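Local coordinates for protein sorting nexin-21 (Mus musculus, PDB 4YMR) that binds membranes enriched in phosphatidylinositol 3-phosphate and phosphatidylinositol 4,5-bisphosphate and may take part in several stages of intracellular trafficking, at residues A[39-44]-A[54-59]; A[58-63]-A[74-79]. All blocks are in the same frame, centred on the assembly; numbering follows the deposited sequence.

Overall arrangement
Contacts 1 and 2 tie three successive helices of the C-terminal PXB/TPR domain together, with helix 52-66 in the middle: contact 1 joins it to helix 27-43, contact 2 to helix 70-85. They share Ala58 and Gly59, and their centres are about 10 Å apart. They also touch directly: Leu57 O lies 3.9 Å from Cys76 CB and Leu57 CD1 4.0 Å from Lys79 CG. Contact 1 is nearer the centre of the chain, about 9 Å against about 16 Å. One is polar and the other apolar, but both are buried. The second subunit packs against both in the domain-swapped pair of chains seen in this crystal structure; membrane binding through the PX domain belongs to another part of the protein.

Contact 1 (A[39-44]-A[54-59]); sequences QLQTQL and LLTLAG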
ATOM      1  N   GLN A  39     -12.737   9.351   6.518  1.00 51.27           N
ATOM      2  CA  GLN A  39     -13.957   9.660   5.764  1.00 53.15           C
ATOM      3  C   GLN A  39     -13.709   9.934   4.268  1.00 50.81           C
ATOM      4  O   GLN A  39     -14.410   9.387   3.412  1.00 49.43           O
ATOM      5  CB  GLN A  39     -14.684  10.853   6.404  1.00 62.71           C
ATOM      6  CG  GLN A  39     -15.824  11.445   5.571  1.00 63.88           C
ATOM      7  CD  GLN A  39     -17.070  10.588   5.598  1.00 60.48           C
ATOM      8  OE1 GLN A  39     -17.254   9.779   6.505  1.00 67.05           O
ATOM      9  NE2 GLN A  39     -17.936  10.761   4.603  1.00 61.09           N
ATOM     10  N   LEU A  40     -12.736  10.793   3.961  1.00 46.06           N
ATOM     11  CA  LEU A  40     -12.319  11.033   2.580  1.00 47.17           C
ATOM     12  C   LEU A  40     -12.076   9.717   1.826  1.00 55.87           C
ATOM     13  O   LEU A  40     -12.677   9.462   0.782  1.00 65.00           O
ATOM     14  CB  LEU A  40     -11.050  11.901   2.539  1.00 41.41           C
ATOM     15  CG  LEU A  40     -11.152  13.384   2.924  1.00 64.41           C
ATOM     16  CD1 LEU A  40      -9.785  13.940   3.299  1.00 73.22           C
ATOM     17  CD2 LEU A  40     -11.771  14.223   1.805  1.00 71.48           C
ATOM     18  N   GLN A  41     -11.204   8.883   2.380  1.00 50.29           N
ATOM     19  CA  GLN A  41     -10.804   7.633   1.745  1.00 49.08           C
ATOM     20  C   GLN A  41     -11.948   6.639   1.562  1.00 53.71           C
ATOM     21  O   GLN A  41     -12.008   5.948   0.546  1.00 56.28           O
ATOM     22  CB  GLN A  41      -9.681   6.962   2.550  1.00 39.64           C
ATOM     23  CG  GLN A  41      -8.430   7.812   2.718  1.00 39.44           C
ATOM     24  CD  GLN A  41      -7.387   7.135   3.603  1.00 44.78           C
ATOM     25  OE1 GLN A  41      -6.761   6.152   3.206  1.00 49.07           O
ATOM     26  NE2 GLN A  41      -7.210   7.656   4.812  1.00 42.23           N
ATOM     27  N   THR A  42     -12.857   6.580   2.536  1.00 56.55           N
ATOM     28  CA  THR A  42     -13.877   5.527   2.592  1.00 60.18           C
ATOM     29  C   THR A  42     -14.969   5.662   1.523  1.00 71.88           C
ATOM     30  O   THR A  42     -15.599   4.674   1.149  1.00 78.88           O
ATOM     31  CB  THR A  42     -14.517   5.415   4.006  1.00 68.58           C
ATOM     32  OG1 THR A  42     -15.335   4.244   4.079  1.00 73.02           O
ATOM     33  CG2 THR A  42     -15.367   6.620   4.326  1.00 67.33           C
ATOM     34  N   GLN A  43     -15.182   6.874   1.020  1.00 78.99           N
ATOM     35  CA  GLN A  43     -16.167   7.093  -0.037  1.00 92.26           C
ATOM     36  C   GLN A  43     -15.453   7.399  -1.337  1.00 99.75           C
ATOM     37  O   GLN A  43     -15.666   6.740  -2.349  1.00106.60           O
ATOM     38  CB  GLN A  43     -17.095   8.260   0.319  1.00 97.28           C
ATOM     39  CG  GLN A  43     -18.562   7.884   0.504  1.00101.39           C
ATOM     40  CD  GLN A  43     -19.001   7.971   1.959  1.00106.61           C
ATOM     41  OE1 GLN A  43     -18.215   7.708   2.872  1.00101.86           O
ATOM     42  NE2 GLN A  43     -20.257   8.352   2.180  1.00110.94           N
ATOM     43  N   LEU A  44     -14.594   8.411  -1.279  1.00 96.43           N
ATOM     44  CA  LEU A  44     -13.891   8.924  -2.445  1.00 89.61           C
ATOM     45  C   LEU A  44     -12.626   8.109  -2.738  1.00 80.46           C
ATOM     46  O   LEU A  44     -11.503   8.613  -2.659  1.00 77.82           O
ATOM     47  CB  LEU A  44     -13.561  10.401  -2.222  1.00 93.85           C
ATOM     48  CG  LEU A  44     -14.696  11.162  -1.518  1.00 98.62           C
ATOM     49  CD1 LEU A  44     -14.179  12.213  -0.534  1.00 96.22           C
ATOM     50  CD2 LEU A  44     -15.651  11.803  -2.527  1.00103.26           C
ATOM     51  N   LEU A  54      -4.830   1.599   6.374  1.00 26.24           N
ATOM     52  CA  LEU A  54      -4.246   1.000   7.556  1.00 22.09           C
ATOM     53  C   LEU A  54      -3.492   2.001   8.428  1.00 22.12           C
ATOM     54  O   LEU A  54      -3.590   1.948   9.655  1.00 27.37           O
ATOM     55  CB  LEU A  54      -3.358  -0.187   7.160  1.00 26.41           C
ATOM     56  CG  LEU A  54      -4.166  -1.385   6.648  1.00 25.66           C
ATOM     57  CD1 LEU A  54      -3.227  -2.485   6.177  1.00 27.56           C
ATOM     58  CD2 LEU A  54      -5.074  -1.911   7.747  1.00 26.52           C
ATOM     59  N   LEU A  55      -2.749   2.911   7.798  1.00 25.70           N
ATOM     60  CA  LEU A  55      -2.053   3.961   8.537  1.00 25.14           C
ATOM     61  C   LEU A  55      -3.051   4.881   9.252  1.00 23.42           C
ATOM     62  O   LEU A  55      -2.842   5.290  10.396  1.00 23.79           O
ATOM     63  CB  LEU A  55      -1.158   4.792   7.618  1.00 29.85           C
ATOM     64  CG  LEU A  55      -0.301   5.794   8.395  1.00 25.82           C
ATOM     65  CD1 LEU A  55       1.014   5.142   8.780  1.00 28.02           C
ATOM     66  CD2 LEU A  55      -0.059   7.048   7.601  1.00 28.75           C
ATOM     67  N   THR A  56      -4.132   5.208   8.553  1.00 24.18           N
ATOM     68  CA  THR A  56      -5.201   6.002   9.112  1.00 25.79           C
ATOM     69  C   THR A  56      -5.836   5.340  10.332  1.00 23.21           C
ATOM     70  O   THR A  56      -6.011   5.971  11.369  1.00 21.70           O
ATOM     71  CB  THR A  56      -6.286   6.244   8.067  1.00 28.21           C
ATOM     72  OG1 THR A  56      -5.683   6.757   6.876  1.00 27.91           O
ATOM     73  CG2 THR A  56      -7.317   7.212   8.596  1.00 19.78           C
ATOM     74  N   LEU A  57      -6.190   4.069  10.195  1.00 24.05           N
ATOM     75  CA  LEU A  57      -6.768   3.305  11.296  1.00 23.98           C
ATOM     76  C   LEU A  57      -5.787   3.151  12.460  1.00 27.74           C
ATOM     77  O   LEU A  57      -6.172   3.148  13.637  1.00 25.71           O
ATOM     78  CB  LEU A  57      -7.207   1.937  10.798  1.00 22.92           C
ATOM     79  CG  LEU A  57      -8.427   1.946   9.887  1.00 18.51           C
ATOM     80  CD1 LEU A  57      -8.571   0.605   9.188  1.00 21.30           C
ATOM     81  CD2 LEU A  57      -9.660   2.266  10.688  1.00 17.63           C
ATOM     82  N   ALA A  58      -4.511   3.026  12.139  1.00 15.78           N
ATOM     83  CA  ALA A  58      -3.530   2.985  13.212  1.00 26.49           C
ATOM     84  C   ALA A  58      -3.532   4.334  13.970  1.00 21.22           C
ATOM     85  O   ALA A  58      -3.421   4.360  15.193  1.00 25.18           O
ATOM     86  CB  ALA A  58      -2.130   2.611  12.685  1.00 15.32           C
ATOM     87  N   GLY A  59      -3.685   5.437  13.236  1.00 29.54           N
ATOM     88  CA  GLY A  59      -3.723   6.759  13.832  1.00 22.33           C
ATOM     89  C   GLY A  59      -4.906   6.886  14.766  1.00 23.80           C
ATOM     90  O   GLY A  59      -4.765   7.291  15.931  1.00 18.45           O
TER
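Gln41 and Thr56 mark the nearest approach of the two backbones, yet their CA atoms are still 9.4 Å apart. Segments 39-44 and 54-59 run in broadly opposite directions on helices 27-43 and 52-66, and at this spacing side chains must do the bridging. A single pair does so, burying 71 Å² in all. Gln41, with CG anti to its carbonyl carbon (chi1 -59°) and extended beyond, carries its amide across to the Thr56 hydroxyl arriving from the opposite direction. Gln41 NE2 donates to Thr56 OG1 at 2.7 Å. The bond is nearly straight (163°), and OG1 lies in the amide plane, 5° out of it; Thr56 CG2, 3.8 Å from Gln41 NE2, packs beside it. Each polar group has a second mate one turn back in its own helix: Gln41 NE2 bonds to Ala37 O and Thr56 OG1 to Arg52 O. A leucine in place of Gln41 would probably leave Thr56 OG1 without its interhelical donor and Ala37 O without its side-chain partner. The two bonds on NE2 probably fix the amide's rotation, while the hydroxyl, accepting from Gln41 and giving its proton to Arg52 O, relays a short buried hydrogen-bond chain between the helices.

Contact 2 (A[58-63]-A[74-79]); sequences AGLAVC and RACSEK
Leu60 opens the contact along segment 58-63, touching through the base of its side chain: its CB is 3.5 Å from Cys76 SG, while the CD1 branch stands farther from the sulfur, at 4.2 Å. With SG anti to the carbonyl carbon (chi1 -69°), Cys76 turns its sulfur to the Leu60 side of the interface. Ala61 follows, and its methyl group meets the other part of the same side chain, Ala61 CB lying 3.9 Å from Cys76 CB. Cys76 is thus set against two consecutive residues and supplies 60 Å² of the 131 Å² buried. The CA atoms of Ala61 and Cys76 are only 5.5 Å apart, a close backbone approach consistent with the small side chains at both positions. Both interactions are apolar. Farther on, Val62 packs on Lys135 of the second subunit, and Cys63 on Ala30 and Trp34 of helix 27-43. The two segments run in broadly opposite directions, as consecutive helices joined by a short connection do. Helix 52-66 lies between two others, as the contacts of Leu60 indicate: it reaches Leu31 and Trp34 of helix 27-43 as well as Cys76 of helix 70-85. Phe92 of the second subunit covers Ala58, and Ala99 of that subunit packs on Ser77.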
ATOM      1  N   ALA A  58      -4.511   3.026  12.139  1.00 15.78           N
ATOM      2  CA  ALA A  58      -3.530   2.985  13.212  1.00 26.49           C
ATOM      3  C   ALA A  58      -3.532   4.334  13.970  1.00 21.22           C
ATOM      4  O   ALA A  58      -3.421   4.360  15.193  1.00 25.18           O
ATOM      5  CB  ALA A  58      -2.130   2.611  12.685  1.00 15.32           C
ATOM      6  N   GLY A  59      -3.685   5.437  13.236  1.00 29.54           N
ATOM      7  CA  GLY A  59      -3.723   6.759  13.832  1.00 22.33           C
ATOM      8  C   GLY A  59      -4.906   6.886  14.766  1.00 23.80           C
ATOM      9  O   GLY A  59      -4.765   7.291  15.931  1.00 18.45           O
ATOM     10  N   LEU A  60      -6.075   6.516  14.251  1.00 22.48           N
ATOM     11  CA  LEU A  60      -7.304   6.490  15.041  1.00 21.02           C
ATOM     12  C   LEU A  60      -7.197   5.604  16.295  1.00 21.12           C
ATOM     13  O   LEU A  60      -7.544   6.031  17.393  1.00 26.64           O
ATOM     14  CB  LEU A  60      -8.483   6.058  14.165  1.00 20.36           C
ATOM     15  CG  LEU A  60      -8.896   7.023  13.046  1.00 22.99           C
ATOM     16  CD1 LEU A  60     -10.014   6.427  12.208  1.00 24.21           C
ATOM     17  CD2 LEU A  60      -9.324   8.376  13.634  1.00 22.06           C
ATOM     18  N   ALA A  61      -6.709   4.379  16.128  1.00 16.08           N
ATOM     19  CA  ALA A  61      -6.635   3.438  17.240  1.00 17.40           C
ATOM     20  C   ALA A  61      -5.741   3.960  18.371  1.00 16.24           C
ATOM     21  O   ALA A  61      -6.104   3.884  19.539  1.00 22.11           O
ATOM     22  CB  ALA A  61      -6.160   2.069  16.754  1.00 16.88           C
ATOM     23  N   VAL A  62      -4.590   4.511  18.004  1.00 18.73           N
ATOM     24  CA  VAL A  62      -3.668   5.116  18.961  1.00 16.97           C
ATOM     25  C   VAL A  62      -4.265   6.295  19.706  1.00 19.48           C
ATOM     26  O   VAL A  62      -4.179   6.374  20.945  1.00 25.81           O
ATOM     27  CB  VAL A  62      -2.332   5.514  18.279  1.00 16.15           C
ATOM     28  CG1 VAL A  62      -1.486   6.366  19.197  1.00 19.33           C
ATOM     29  CG2 VAL A  62      -1.572   4.262  17.902  1.00 15.63           C
ATOM     30  N   CYS A  63      -4.893   7.193  18.950  1.00 21.98           N
ATOM     31  CA  CYS A  63      -5.467   8.387  19.531  1.00 20.96           C
ATOM     32  C   CYS A  63      -6.652   8.023  20.418  1.00 18.63           C
ATOM     33  O   CYS A  63      -6.769   8.531  21.531  1.00 28.27           O
ATOM     34  CB  CYS A  63      -5.854   9.418  18.461  1.00 20.73           C
ATOM     35  SG  CYS A  63      -4.451  10.199  17.644  1.00 25.27           S
ATOM     36  N   ARG A  74     -10.857  -0.300  19.673  1.00 25.01           N
ATOM     37  CA  ARG A  74     -11.095  -1.690  19.310  1.00 16.63           C
ATOM     38  C   ARG A  74     -11.858  -1.802  17.974  1.00 23.90           C
ATOM     39  O   ARG A  74     -11.569  -2.681  17.157  1.00 32.16           O
ATOM     40  CB  ARG A  74     -11.801  -2.444  20.437  1.00 21.55           C
ATOM     41  CG  ARG A  74     -11.981  -3.942  20.161  1.00 21.37           C
ATOM     42  CD  ARG A  74     -12.387  -4.731  21.404  1.00 23.11           C
ATOM     43  NE  ARG A  74     -12.408  -6.166  21.124  1.00 30.59           N
ATOM     44  CZ  ARG A  74     -13.423  -6.802  20.558  1.00 27.10           C
ATOM     45  NH1 ARG A  74     -14.514  -6.127  20.234  1.00 33.87           N
ATOM     46  NH2 ARG A  74     -13.356  -8.106  20.326  1.00 30.38           N
ATOM     47  N   ALA A  75     -12.817  -0.909  17.747  1.00 23.36           N
ATOM     48  CA  ALA A  75     -13.498  -0.838  16.447  1.00 21.59           C
ATOM     49  C   ALA A  75     -12.487  -0.614  15.303  1.00 19.57           C
ATOM     50  O   ALA A  75     -12.565  -1.265  14.268  1.00 23.37           O
ATOM     51  CB  ALA A  75     -14.565   0.259  16.450  1.00 18.49           C
ATOM     52  N   CYS A  76     -11.530   0.292  15.506  1.00 23.45           N
ATOM     53  CA  CYS A  76     -10.503   0.562  14.505  1.00 26.70           C
ATOM     54  C   CYS A  76      -9.681  -0.668  14.170  1.00 25.20           C
ATOM     55  O   CYS A  76      -9.407  -0.928  12.996  1.00 29.55           O
ATOM     56  CB  CYS A  76      -9.596   1.719  14.946  1.00 29.14           C
ATOM     57  SG  CYS A  76     -10.458   3.303  14.944  1.00 26.43           S
ATOM     58  N   SER A  77      -9.294  -1.412  15.205  1.00 26.81           N
ATOM     59  CA  SER A  77      -8.556  -2.665  15.047  1.00 24.01           C
ATOM     60  C   SER A  77      -9.332  -3.702  14.274  1.00 25.27           C
ATOM     61  O   SER A  77      -8.761  -4.414  13.460  1.00 28.38           O
ATOM     62  CB  SER A  77      -8.196  -3.258  16.410  1.00 27.02           C
ATOM     63  OG  SER A  77      -7.215  -2.466  17.029  1.00 50.97           O
ATOM     64  N   GLU A  78     -10.630  -3.802  14.558  1.00 22.28           N
ATOM     65  CA  GLU A  78     -11.482  -4.733  13.833  1.00 24.41           C
ATOM     66  C   GLU A  78     -11.497  -4.391  12.336  1.00 18.39           C
ATOM     67  O   GLU A  78     -11.291  -5.268  11.490  1.00 23.66           O
ATOM     68  CB  GLU A  78     -12.912  -4.790  14.416  1.00 17.93           C
ATOM     69  CG  GLU A  78     -13.832  -5.776  13.684  1.00 35.93           C
ATOM     70  CD  GLU A  78     -13.314  -7.226  13.691  1.00 40.92           C
ATOM     71  OE1 GLU A  78     -12.729  -7.647  14.714  1.00 36.39           O
ATOM     72  OE2 GLU A  78     -13.491  -7.947  12.678  1.00 39.27           O
ATOM     73  N   LYS A  79     -11.735  -3.121  12.023  1.00 24.78           N
ATOM     74  CA  LYS A  79     -11.777  -2.679  10.637  1.00 31.46           C
ATOM     75  C   LYS A  79     -10.469  -3.046   9.934  1.00 27.80           C
ATOM     76  O   LYS A  79     -10.474  -3.559   8.815  1.00 31.21           O
ATOM     77  CB  LYS A  79     -12.065  -1.177  10.552  1.00 32.35           C
ATOM     78  CG  LYS A  79     -12.341  -0.698   9.136  1.00 38.97           C
ATOM     79  CD  LYS A  79     -13.361  -1.599   8.446  1.00 50.15           C
ATOM     80  CE  LYS A  79     -13.484  -1.265   6.964  1.00 57.84           C
ATOM     81  NZ  LYS A  79     -14.290  -2.275   6.216  1.00 60.40           N
TER